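Long-range contact in solute-binding protein (Thermoactinomyces vulgaris, PDB 2ZYO), which binds maltodextrins such as maltotetraose and cyclodextrins, and probably hands them to a membrane transporter for uptake: residues N199-N213 with P377-K389. Numbering follows the deposited sequence.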
ATOM      1  N   ASN A 199      -4.623  21.904  -2.988  1.00 17.12           N
ATOM      2  CA  ASN A 199      -3.938  23.166  -3.256  1.00 17.36           C
ATOM      3  C   ASN A 199      -2.762  23.447  -2.320  1.00 17.81           C
ATOM      4  O   ASN A 199      -1.877  24.241  -2.658  1.00 19.00           O
ATOM      5  CB  ASN A 199      -4.927  24.335  -3.232  1.00 19.21           C
ATOM      6  CG  ASN A 199      -5.739  24.438  -4.508  1.00 20.44           C
ATOM      7  OD1 ASN A 199      -5.510  25.327  -5.326  1.00 24.60           O
ATOM      8  ND2 ASN A 199      -6.690  23.527  -4.689  1.00 22.14           N
ATOM      9  N   GLU A 200      -2.755  22.808  -1.150  1.00 16.58           N
ATOM     10  CA  GLU A 200      -1.637  22.951  -0.219  1.00 16.39           C
ATOM     11  C   GLU A 200      -0.716  21.733  -0.279  1.00 14.39           C
ATOM     12  O   GLU A 200      -0.814  20.812   0.538  1.00 14.90           O
ATOM     13  CB  GLU A 200      -2.108  23.235   1.214  1.00 17.12           C
ATOM     14  CG  GLU A 200      -1.013  23.854   2.087  1.00 22.22           C
ATOM     15  CD  GLU A 200      -1.442  24.145   3.519  1.00 24.62           C
ATOM     16  OE1 GLU A 200      -0.553  24.221   4.390  1.00 28.01           O
ATOM     17  OE2 GLU A 200      -2.656  24.288   3.783  1.00 27.73           O
ATOM     18  N   ILE A 201       0.168  21.742  -1.272  1.00 14.34           N
ATOM     19  CA  ILE A 201       1.169  20.695  -1.444  1.00 14.79           C
ATOM     20  C   ILE A 201       2.372  21.015  -0.559  1.00 13.53           C
ATOM     21  O   ILE A 201       2.866  22.141  -0.558  1.00 14.46           O
ATOM     22  CB  ILE A 201       1.586  20.553  -2.933  1.00 14.63           C
ATOM     23  CG1 ILE A 201       0.410  20.025  -3.765  1.00 16.36           C
ATOM     24  CG2 ILE A 201       2.810  19.641  -3.082  1.00 16.24           C
ATOM     25  CD1 ILE A 201       0.639  20.041  -5.271  1.00 19.09           C
ATOM     26  N   GLY A 202       2.831  20.026   0.202  1.00 12.49           N
ATOM     27  CA  GLY A 202       3.925  20.245   1.145  1.00 12.38           C
ATOM     28  C   GLY A 202       5.285  19.771   0.670  1.00 13.20           C
ATOM     29  O   GLY A 202       6.241  19.753   1.445  1.00 12.40           O
ATOM     30  N   LEU A 203       5.385  19.413  -0.607  1.00 11.28           N
ATOM     31  CA  LEU A 203       6.593  18.767  -1.120  1.00 11.93           C
ATOM     32  C   LEU A 203       7.733  19.713  -1.520  1.00 11.92           C
ATOM     33  O   LEU A 203       8.788  19.255  -1.966  1.00 12.40           O
ATOM     34  CB  LEU A 203       6.250  17.777  -2.245  1.00  9.67           C
ATOM     35  CG  LEU A 203       5.464  16.529  -1.816  1.00 11.15           C
ATOM     36  CD1 LEU A 203       5.170  15.636  -3.005  1.00 13.46           C
ATOM     37  CD2 LEU A 203       6.199  15.742  -0.727  1.00 12.83           C
ATOM     38  N   ASN A 204       7.533  21.020  -1.355  1.00 13.45           N
ATOM     39  CA  ASN A 204       8.653  21.965  -1.467  1.00 14.73           C
ATOM     40  C   ASN A 204       8.841  22.821  -0.208  1.00 14.39           C
ATOM     41  O   ASN A 204       9.423  23.909  -0.254  1.00 16.42           O
ATOM     42  CB  ASN A 204       8.573  22.812  -2.751  1.00 16.53           C
ATOM     43  CG  ASN A 204       7.395  23.770  -2.763  1.00 19.30           C
ATOM     44  OD1 ASN A 204       6.321  23.470  -2.246  1.00 21.35           O
ATOM     45  ND2 ASN A 204       7.593  24.935  -3.375  1.00 22.51           N
ATOM     46  N   SER A 205       8.356  22.297   0.917  1.00 13.60           N
ATOM     47  CA  SER A 205       8.550  22.903   2.233  1.00 12.59           C
ATOM     48  C   SER A 205       9.999  22.708   2.684  1.00 12.21           C
ATOM     49  O   SER A 205      10.699  21.850   2.137  1.00 11.93           O
ATOM     50  CB  SER A 205       7.609  22.252   3.245  1.00 14.12           C
ATOM     51  OG  SER A 205       7.987  20.906   3.486  1.00 11.46           O
ATOM     52  N   PRO A 206      10.459  23.495   3.679  1.00 11.65           N
ATOM     53  CA  PRO A 206      11.799  23.256   4.226  1.00 11.55           C
ATOM     54  C   PRO A 206      11.959  21.816   4.725  1.00 11.07           C
ATOM     55  O   PRO A 206      13.024  21.218   4.549  1.00 11.39           O
ATOM     56  CB  PRO A 206      11.879  24.238   5.400  1.00 13.63           C
ATOM     57  CG  PRO A 206      10.928  25.318   5.052  1.00 13.96           C
ATOM     58  CD  PRO A 206       9.801  24.644   4.331  1.00 13.07           C
ATOM     59  N   GLU A 207      10.898  21.272   5.321  1.00 10.00           N
ATOM     60  CA  GLU A 207      10.873  19.878   5.763  1.00 11.54           C
ATOM     61  C   GLU A 207      11.131  18.919   4.600  1.00 10.00           C
ATOM     62  O   GLU A 207      11.899  17.966   4.735  1.00  9.14           O
ATOM     63  CB  GLU A 207       9.534  19.543   6.429  1.00 11.56           C
ATOM     64  CG  GLU A 207       9.291  20.226   7.774  1.00 13.40           C
ATOM     65  CD  GLU A 207       8.717  21.635   7.667  1.00 15.62           C
ATOM     66  OE1 GLU A 207       8.600  22.178   6.546  1.00 15.63           O
ATOM     67  OE2 GLU A 207       8.383  22.206   8.728  1.00 20.48           O
ATOM     68  N   ALA A 208      10.491  19.183   3.463  1.00 10.06           N
ATOM     69  CA  ALA A 208      10.654  18.345   2.275  1.00  8.66           C
ATOM     70  C   ALA A 208      12.080  18.399   1.735  1.00  9.83           C
ATOM     71  O   ALA A 208      12.628  17.380   1.298  1.00  9.74           O
ATOM     72  CB  ALA A 208       9.657  18.748   1.204  1.00  9.32           C
ATOM     73  N   VAL A 209      12.681  19.588   1.773  1.00  9.10           N
ATOM     74  CA  VAL A 209      14.067  19.759   1.348  1.00  9.44           C
ATOM     75  C   VAL A 209      14.987  18.899   2.217  1.00  8.59           C
ATOM     76  O   VAL A 209      15.877  18.225   1.703  1.00  9.89           O
ATOM     77  CB  VAL A 209      14.496  21.247   1.367  1.00  9.58           C
ATOM     78  CG1 VAL A 209      15.985  21.393   1.077  1.00 12.61           C
ATOM     79  CG2 VAL A 209      13.675  22.046   0.354  1.00 12.94           C
ATOM     80  N   GLN A 210      14.745  18.893   3.527  1.00  9.41           N
ATOM     81  CA  GLN A 210      15.526  18.055   4.443  1.00  9.64           C
ATOM     82  C   GLN A 210      15.379  16.567   4.119  1.00  9.77           C
ATOM     83  O   GLN A 210      16.341  15.802   4.234  1.00 11.07           O
ATOM     84  CB  GLN A 210      15.157  18.331   5.905  1.00  9.90           C
ATOM     85  CG  GLN A 210      15.368  19.781   6.348  1.00 12.30           C
ATOM     86  CD  GLN A 210      16.805  20.248   6.203  1.00 13.84           C
ATOM     87  OE1 GLN A 210      17.094  21.185   5.456  1.00 17.83           O
ATOM     88  NE2 GLN A 210      17.712  19.595   6.911  1.00 15.15           N
ATOM     89  N   GLY A 211      14.173  16.167   3.717  1.00  8.81           N
ATOM     90  CA  GLY A 211      13.910  14.797   3.279  1.00  9.31           C
ATOM     91  C   GLY A 211      14.690  14.445   2.024  1.00  8.04           C
ATOM     92  O   GLY A 211      15.327  13.392   1.955  1.00  8.06           O
ATOM     93  N   MET A 212      14.648  15.336   1.033  1.00  8.86           N
ATOM     94  CA  MET A 212      15.373  15.133  -0.227  1.00  8.84           C
ATOM     95  C   MET A 212      16.893  15.178  -0.030  1.00  9.24           C
ATOM     96  O   MET A 212      17.641  14.564  -0.795  1.00  9.30           O
ATOM     97  CB  MET A 212      14.922  16.149  -1.285  1.00  8.89           C
ATOM     98  CG  MET A 212      15.509  15.926  -2.685  1.00  9.33           C
ATOM     99  SD  MET A 212      15.079  14.340  -3.442  1.00 11.22           S
ATOM    100  CE  MET A 212      13.612  14.796  -4.357  1.00 11.64           C
ATOM    101  N   ASN A 213      17.346  15.904   0.993  1.00  9.95           N
ATOM    102  CA  ASN A 213      18.764  15.897   1.357  1.00  9.87           C
ATOM    103  C   ASN A 213      19.227  14.507   1.784  1.00 11.40           C
ATOM    104  O   ASN A 213      20.366  14.112   1.514  1.00 11.48           O
ATOM    105  CB  ASN A 213      19.053  16.905   2.471  1.00 10.93           C
ATOM    106  CG  ASN A 213      19.051  18.342   1.984  1.00 12.30           C
ATOM    107  OD1 ASN A 213      18.992  18.611   0.787  1.00 13.32           O
ATOM    108  ND2 ASN A 213      19.114  19.278   2.920  1.00 13.72           N
ATOM    109  N   PRO A 377      18.373  19.596  -4.321  1.00 12.95           N
ATOM    110  CA  PRO A 377      17.085  19.244  -3.721  1.00 13.72           C
ATOM    111  C   PRO A 377      16.028  20.351  -3.823  1.00 13.25           C
ATOM    112  O   PRO A 377      14.905  20.078  -4.251  1.00 14.23           O
ATOM    113  CB  PRO A 377      17.457  18.971  -2.263  1.00 12.58           C
ATOM    114  CG  PRO A 377      18.821  18.396  -2.367  1.00 13.44           C
ATOM    115  CD  PRO A 377      19.495  19.196  -3.452  1.00 12.37           C
ATOM    116  N   GLU A 378      16.393  21.580  -3.458  1.00 14.20           N
ATOM    117  CA  GLU A 378      15.465  22.717  -3.490  1.00 16.55           C
ATOM    118  C   GLU A 378      14.943  23.003  -4.900  1.00 15.59           C
ATOM    119  O   GLU A 378      13.742  23.200  -5.087  1.00 15.47           O
ATOM    120  CB  GLU A 378      16.123  23.969  -2.900  1.00 19.11           C
ATOM    121  CG  GLU A 378      15.188  25.169  -2.742  1.00 25.14           C
ATOM    122  CD  GLU A 378      15.894  26.387  -2.173  1.00 29.07           C
ATOM    123  OE1 GLU A 378      16.389  26.315  -1.025  1.00 32.24           O
ATOM    124  OE2 GLU A 378      15.952  27.423  -2.874  1.00 31.03           O
ATOM    125  N   GLN A 379      15.851  23.024  -5.877  1.00 14.58           N
ATOM    126  CA  GLN A 379      15.501  23.287  -7.277  1.00 15.60           C
ATOM    127  C   GLN A 379      14.577  22.210  -7.843  1.00 14.27           C
ATOM    128  O   GLN A 379      13.582  22.521  -8.502  1.00 14.73           O
ATOM    129  CB  GLN A 379      16.764  23.394  -8.144  1.00 16.35           C
ATOM    130  CG  GLN A 379      17.620  24.635  -7.899  1.00 20.51           C
ATOM    131  CD  GLN A 379      19.009  24.530  -8.521  1.00 22.57           C
ATOM    132  OE1 GLN A 379      19.541  23.433  -8.719  1.00 23.18           O
ATOM    133  NE2 GLN A 379      19.604  25.679  -8.826  1.00 23.39           N
ATOM    134  N   ALA A 380      14.912  20.946  -7.580  1.00 12.91           N
ATOM    135  CA  ALA A 380      14.136  19.815  -8.083  1.00 12.99           C
ATOM    136  C   ALA A 380      12.730  19.778  -7.490  1.00 11.68           C
ATOM    137  O   ALA A 380      11.760  19.515  -8.205  1.00 13.40           O
ATOM    138  CB  ALA A 380      14.863  18.507  -7.821  1.00 13.12           C
ATOM    139  N   LEU A 381      12.625  20.053  -6.191  1.00 11.88           N
ATOM    140  CA  LEU A 381      11.331  20.047  -5.510  1.00 10.99           C
ATOM    141  C   LEU A 381      10.454  21.215  -5.946  1.00 11.73           C
ATOM    142  O   LEU A 381       9.253  21.042  -6.148  1.00 12.95           O
ATOM    143  CB  LEU A 381      11.502  20.045  -3.988  1.00  9.56           C
ATOM    144  CG  LEU A 381      12.057  18.771  -3.341  1.00 10.76           C
ATOM    145  CD1 LEU A 381      12.283  19.005  -1.862  1.00 10.49           C
ATOM    146  CD2 LEU A 381      11.148  17.566  -3.568  1.00 10.33           C
ATOM    147  N   ASN A 382      11.056  22.394  -6.091  1.00 12.57           N
ATOM    148  CA  ASN A 382      10.339  23.568  -6.586  1.00 13.16           C
ATOM    149  C   ASN A 382       9.750  23.327  -7.970  1.00 13.51           C
ATOM    150  O   ASN A 382       8.588  23.655  -8.222  1.00 14.22           O
ATOM    151  CB  ASN A 382      11.248  24.800  -6.597  1.00 15.18           C
ATOM    152  CG  ASN A 382      11.386  25.439  -5.227  1.00 18.90           C
ATOM    153  OD1 ASN A 382      10.620  25.147  -4.303  1.00 21.25           O
ATOM    154  ND2 ASN A 382      12.361  26.332  -5.091  1.00 19.85           N
ATOM    155  N   ASP A 383      10.557  22.739  -8.853  1.00 13.64           N
ATOM    156  CA  ASP A 383      10.117  22.385 -10.201  1.00 14.30           C
ATOM    157  C   ASP A 383       9.012  21.334 -10.189  1.00 14.04           C
ATOM    158  O   ASP A 383       8.036  21.450 -10.929  1.00 14.68           O
ATOM    159  CB  ASP A 383      11.296  21.884 -11.040  1.00 16.05           C
ATOM    160  CG  ASP A 383      12.248  22.996 -11.445  1.00 17.16           C
ATOM    161  OD1 ASP A 383      11.966  24.179 -11.157  1.00 18.23           O
ATOM    162  OD2 ASP A 383      13.285  22.676 -12.060  1.00 18.23           O
ATOM    163  N   ALA A 384       9.171  20.316  -9.345  1.00 12.28           N
ATOM    164  CA  ALA A 384       8.202  19.225  -9.249  1.00 13.42           C
ATOM    165  C   ALA A 384       6.834  19.711  -8.782  1.00 12.25           C
ATOM    166  O   ALA A 384       5.810  19.315  -9.342  1.00 13.75           O
ATOM    167  CB  ALA A 384       8.718  18.124  -8.330  1.00 12.04           C
ATOM    168  N   VAL A 385       6.824  20.570  -7.764  1.00 13.67           N
ATOM    169  CA  VAL A 385       5.573  21.100  -7.214  1.00 13.98           C
ATOM    170  C   VAL A 385       4.859  21.989  -8.237  1.00 15.15           C
ATOM    171  O   VAL A 385       3.642  21.901  -8.391  1.00 15.63           O
ATOM    172  CB  VAL A 385       5.794  21.821  -5.855  1.00 12.95           C
ATOM    173  CG1 VAL A 385       4.554  22.600  -5.428  1.00 15.06           C
ATOM    174  CG2 VAL A 385       6.162  20.806  -4.777  1.00 13.32           C
ATOM    175  N   LYS A 386       5.623  22.817  -8.947  1.00 15.35           N
ATOM    176  CA  LYS A 386       5.081  23.631 -10.040  1.00 17.35           C
ATOM    177  C   LYS A 386       4.369  22.761 -11.082  1.00 17.00           C
ATOM    178  O   LYS A 386       3.262  23.085 -11.521  1.00 17.84           O
ATOM    179  CB  LYS A 386       6.192  24.466 -10.694  1.00 19.36           C
ATOM    180  CG  LYS A 386       5.724  25.422 -11.797  1.00 23.92           C
ATOM    181  CD  LYS A 386       4.764  26.487 -11.268  1.00 27.66           C
ATOM    182  CE  LYS A 386       4.274  27.406 -12.381  1.00 29.74           C
ATOM    183  NZ  LYS A 386       3.499  26.689 -13.440  1.00 32.11           N
ATOM    184  N   ILE A 387       5.009  21.655 -11.457  1.00 16.38           N
ATOM    185  CA  ILE A 387       4.447  20.702 -12.415  1.00 16.76           C
ATOM    186  C   ILE A 387       3.156  20.059 -11.895  1.00 18.73           C
ATOM    187  O   ILE A 387       2.170  19.960 -12.630  1.00 20.53           O
ATOM    188  CB  ILE A 387       5.492  19.626 -12.817  1.00 16.53           C
ATOM    189  CG1 ILE A 387       6.572  20.251 -13.706  1.00 16.51           C
ATOM    190  CG2 ILE A 387       4.825  18.454 -13.527  1.00 17.56           C
ATOM    191  CD1 ILE A 387       7.830  19.412 -13.860  1.00 16.96           C
ATOM    192  N   MET A 388       3.166  19.643 -10.628  1.00 18.74           N
ATOM    193  CA  MET A 388       1.984  19.059  -9.982  1.00 19.74           C
ATOM    194  C   MET A 388       0.778  19.980 -10.048  1.00 20.73           C
ATOM    195  O   MET A 388      -0.311  19.565 -10.447  1.00 21.02           O
ATOM    196  CB  MET A 388       2.266  18.765  -8.512  1.00 18.45           C
ATOM    197  CG  MET A 388       3.175  17.604  -8.265  1.00 17.84           C
ATOM    198  SD  MET A 388       3.618  17.571  -6.526  1.00 14.84           S
ATOM    199  CE  MET A 388       5.105  16.580  -6.627  1.00 15.37           C
ATOM    200  N   LYS A 389       0.990  21.231  -9.647  1.00 21.87           N
ATOM    201  CA  LYS A 389      -0.086  22.209  -9.514  1.00 23.72           C
ATOM    202  C   LYS A 389      -0.727  22.557 -10.854  1.00 24.45           C
ATOM    203  O   LYS A 389      -1.918  22.868 -10.914  1.00 24.73           O
ATOM    204  CB  LYS A 389       0.421  23.461  -8.795  1.00 23.61           C
ATOM    205  CG  LYS A 389       0.874  23.187  -7.364  1.00 24.82           C
ATOM    206  CD  LYS A 389       1.451  24.421  -6.686  1.00 25.48           C
ATOM    207  CE  LYS A 389       0.366  25.291  -6.078  1.00 26.35           C
ATOM    208  NZ  LYS A 389      -0.404  24.582  -5.014  1.00 25.79           N
TER
HETATM  209  O   HOH W   1       1.112  24.196  -2.743  1.00 17.65           O
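Leu381 pushes its isobutyl group into the corner where the loop after strand 195-201 enters helix 206-220, in a periplasmic-binding-protein fold whose helix 377-394 packs along this strand-loop-helix unit. The two helix segments run 122° apart, 9.3 Å between axes. Branched Leu381 suits a corner: CD1 lies 4.0 Å from both Ala208 CB, small enough to let it in, and Val209 CG2, while CD2 meets Met212 CE. Met212 reaches it by bending; with CG anti to the backbone N, the chain passes over Pro377, CG to CB 3.6 Å, before folding back at chi2 and chi3. Pro377, in the first turn of its helix, needs no amide hydrogen there and offers a compact apolar ring. The Leu203 carbonyl oxygen, 3.3 Å from Leu381 CD2, is buried without a polar partner.

One turn along from Leu381, Val385 meets Asn204, which turns CG between its backbone N and carbonyl carbon (chi1 67°), laying its amide across the valine. Asn204 ND2 gives a nearly straight bond (3.2 Å, 164°) to Asn382 OD1, the amide planes almost perpendicular. A leucine here would probably leave Asn382 OD1 without this donor and its amide freer to turn. Beta-branched Val385 spreads its methyls beneath Asn204, CG2 also meeting Ile201 and Leu203. Flexible Met388 extends to place CE against Leu203 CD1; both also touch Val359, and the Met388 side chain lies about 11 Å from a bound glucose. At the exposed end, Lys389 covers Ile201 CD1 with its CG, then bends so that NZ and the Ile201 backbone N both donate to one water, 2.8 Å from NZ.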